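Local coordinates for protein transketolase (Campylobacter jejuni, PDB 3M34) that binds thiamine diphosphate as a two-subunit enzyme of the transketolase family, holding the cofactor between its two chains, at residues Ala366-Ser371 / Ala415-Phe420. Sequence-based numbering, arbitrary orientation. Where two conformers were deposited one is given.
With TPP (thiamine diphosphate), chain F.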
loop_
_atom_site.group_PDB
_atom_site.type_symbol
_atom_site.label_atom_id
_atom_site.label_comp_id
_atom_site.label_asym_id
_atom_site.label_seq_id
_atom_site.Cartn_x
_atom_site.Cartn_y
_atom_site.Cartn_z
ATOM N N ALA A 366 0.819 -14.272 -4.127
ATOM C CA ALA A 366 0.399 -14.089 -2.772
ATOM C C ALA A 366 -0.876 -14.869 -2.511
ATOM O O ALA A 366 -1.952 -14.310 -2.426
ATOM C CB ALA A 366 0.235 -12.592 -2.433
ATOM N N ASP A 367 -0.714 -16.185 -2.376
ATOM C CA ASP A 367 -1.796 -17.163 -2.187
ATOM C C ASP A 367 -2.737 -17.301 -3.380
ATOM O O ASP A 367 -3.781 -17.900 -3.205
ATOM C CB ASP A 367 -2.597 -16.941 -0.909
ATOM C CG ASP A 367 -3.458 -18.156 -0.514
ATOM O OD1 ASP A 367 -2.934 -19.309 -0.536
ATOM O OD2 ASP A 367 -4.658 -17.991 -0.233
ATOM N N LEU A 368 -2.438 -16.736 -4.559
ATOM C CA LEU A 368 -3.376 -16.795 -5.662
ATOM C C LEU A 368 -2.853 -17.498 -6.916
ATOM O O LEU A 368 -3.389 -17.320 -8.032
ATOM C CB LEU A 368 -3.845 -15.383 -6.053
ATOM C CG LEU A 368 -4.715 -14.718 -5.026
ATOM C CD1 LEU A 368 -4.803 -13.209 -5.333
ATOM C CD2 LEU A 368 -6.098 -15.329 -5.058
ATOM N N GLY A 369 -1.910 -18.412 -6.729
ATOM C CA GLY A 369 -1.389 -19.188 -7.839
ATOM C C GLY A 369 -2.434 -19.739 -8.804
ATOM O O GLY A 369 -2.308 -19.502 -9.994
ATOM N N PRO A 370 -3.421 -20.468 -8.303
ATOM C CA PRO A 370 -4.458 -21.049 -9.133
ATOM C C PRO A 370 -5.333 -20.055 -9.884
ATOM O O PRO A 370 -5.913 -20.451 -10.879
ATOM C CB PRO A 370 -5.320 -21.840 -8.158
ATOM C CG PRO A 370 -4.596 -21.944 -6.939
ATOM C CD PRO A 370 -3.553 -20.906 -6.902
ATOM N N SER A 371 -5.502 -18.855 -9.319
ATOM C CA SER A 371 -6.317 -17.798 -9.931
ATOM C C SER A 371 -5.502 -16.908 -10.851
ATOM O O SER A 371 -5.990 -16.524 -11.925
ATOM C CB SER A 371 -7.012 -16.927 -8.873
ATOM O OG SER A 371 -7.946 -17.695 -8.142
ATOM N N ALA A 415 3.149 -11.888 -8.084
ATOM C CA ALA A 415 1.796 -11.980 -8.672
ATOM C C ALA A 415 0.694 -11.795 -7.634
ATOM O O ALA A 415 0.730 -12.343 -6.523
ATOM C CB ALA A 415 1.602 -13.340 -9.392
ATOM N N THR A 416 -0.323 -11.035 -8.035
ATOM C CA THR A 416 -1.544 -10.947 -7.276
ATOM C C THR A 416 -2.662 -10.431 -8.222
ATOM O O THR A 416 -2.414 -10.149 -9.374
ATOM C CB THR A 416 -1.426 -10.048 -5.986
ATOM O OG1 THR A 416 -2.657 -10.094 -5.199
ATOM C CG2 THR A 416 -0.926 -8.615 -6.296
ATOM N N PHE A 417 -3.856 -10.243 -7.663
ATOM C CA PHE A 417 -4.923 -9.508 -8.401
ATOM C C PHE A 417 -4.531 -8.037 -8.510
ATOM O O PHE A 417 -3.931 -7.423 -7.610
ATOM C CB PHE A 417 -6.292 -9.533 -7.695
ATOM C CG PHE A 417 -6.945 -10.911 -7.558
ATOM C CD1 PHE A 417 -6.752 -11.914 -8.516
ATOM C CD2 PHE A 417 -7.771 -11.180 -6.461
ATOM C CE1 PHE A 417 -7.372 -13.149 -8.385
ATOM C CE2 PHE A 417 -8.397 -12.432 -6.310
ATOM C CZ PHE A 417 -8.198 -13.414 -7.305
ATOM N N PHE A 418 -4.890 -7.427 -9.632
ATOM C CA PHE A 418 -4.492 -6.060 -9.874
ATOM C C PHE A 418 -5.012 -5.125 -8.785
ATOM O O PHE A 418 -4.317 -4.202 -8.417
ATOM C CB PHE A 418 -5.013 -5.625 -11.248
ATOM C CG PHE A 418 -4.504 -4.308 -11.792
ATOM C CD1 PHE A 418 -3.248 -3.798 -11.512
ATOM C CD2 PHE A 418 -5.279 -3.598 -12.704
ATOM C CE1 PHE A 418 -2.798 -2.643 -12.089
ATOM C CE2 PHE A 418 -4.810 -2.483 -13.299
ATOM C CZ PHE A 418 -3.585 -1.972 -12.984
ATOM N N ILE A 419 -6.214 -5.371 -8.243
ATOM C CA ILE A 419 -6.715 -4.514 -7.139
ATOM C C ILE A 419 -5.739 -4.509 -5.956
ATOM O O ILE A 419 -5.538 -3.475 -5.313
ATOM C CB ILE A 419 -8.162 -4.867 -6.716
ATOM C CG1 ILE A 419 -8.709 -3.819 -5.736
ATOM C CG2 ILE A 419 -8.256 -6.251 -6.210
ATOM C CD1 ILE A 419 -8.535 -2.382 -6.193
ATOM N N PHE A 420 -5.122 -5.668 -5.684
ATOM C CA PHE A 420 -4.214 -5.769 -4.556
ATOM C C PHE A 420 -2.800 -5.419 -4.860
ATOM O O PHE A 420 -1.913 -5.435 -3.954
ATOM C CB PHE A 420 -4.402 -7.077 -3.810
ATOM C CG PHE A 420 -5.843 -7.316 -3.418
ATOM C CD1 PHE A 420 -6.566 -6.306 -2.823
ATOM C CD2 PHE A 420 -6.485 -8.490 -3.706
ATOM C CE1 PHE A 420 -7.885 -6.483 -2.484
ATOM C CE2 PHE A 420 -7.799 -8.671 -3.358
ATOM C CZ PHE A 420 -8.498 -7.632 -2.764
HETATM N "N1'" TPP F . -5.286 -10.246 -0.966
HETATM C "C2'" TPP F . -6.038 -9.373 -0.228
HETATM C CM2 TPP F . -5.382 -8.132 0.399
HETATM N "N3'" TPP F . -7.377 -9.543 -0.164
HETATM C "C4'" TPP F . -7.968 -10.590 -0.770
HETATM N "N4'" TPP F . -9.297 -10.740 -0.702
HETATM C "C5'" TPP F . -7.200 -11.546 -1.487
HETATM C "C6'" TPP F . -5.842 -11.293 -1.572
HETATM C "C7'" TPP F . -7.810 -12.771 -2.181
HETATM N N3 TPP F . -8.246 -13.784 -1.183
HETATM C C2 TPP F . -9.531 -13.907 -0.771
HETATM S S1 TPP F . -9.631 -15.081 0.481
HETATM C C5 TPP F . -8.005 -15.579 0.252
HETATM C C4 TPP F . -7.410 -14.685 -0.633
HETATM C CM4 TPP F . -5.949 -14.796 -1.026
HETATM C C6 TPP F . -7.459 -16.706 1.068
HETATM C C7 TPP F . -7.977 -16.382 2.435
HETATM O O7 TPP F . -8.068 -17.511 3.085
HETATM P PA TPP F . -8.778 -17.583 4.351
HETATM O O1A TPP F . -7.737 -18.567 4.739
HETATM O O2A TPP F . -8.569 -16.211 4.796
HETATM O O3A TPP F . -9.981 -17.981 3.626
HETATM P PB TPP F . -10.894 -19.291 3.893
HETATM O O1B TPP F . -10.326 -20.008 2.697
HETATM O O2B TPP F . -10.340 -20.335 4.919
HETATM O O3B TPP F . -12.254 -19.217 3.498
HETATM O O HOH W 1 -2.953 -11.686 -3.121
#
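Leu-368 drives a methyl group almost squarely onto the ring of Phe-417: CD1 lies 3.6 Å from the ring centroid and only 5° off the ring normal, a CH-pi contact over the centre of one face. Residues 366-371 follow strand 361-365 and enter a short helix with Leu-368 as N-cap; 415-420 carry the end of the adjacent parallel strand 411-417, in the pyrimidine-binding domain of the thiamine diphosphate fold, where strand ends form the cofactor site. The other leucine methyl, CD2, reaches the rim at Phe-417 CZ (3.6 Å), and Ser-371 CB meets the ring edge near its plane. Phe-417 CG stands anti to its own carbonyl carbon (chi1 -64°), which swings the ring under the leucine's methyls, the two side chains crossing at about a right angle. One direct hydrogen bond joins the backbones, Ala-366 N to Ala-415 O (3.1 Å, N-H...O angle 155°). A step further on, a water bridges the gap, donating to Ala-366 O and accepting from the Thr-416 hydroxyl. Asp-367 points away from 415-420; its carboxylate is held by Ser-188, Ile-189 and Glu-190 of the second subunit, while OD2 comes within 3.3 Å of cofactor C6. Phe-420 is sandwiched, with Ile-419 CG2 centred 3.5 Å from one face and the cofactor's aminopyrimidine on the opposite one, where N3' sits 3.3 Å above the ring plane, offset toward the rim.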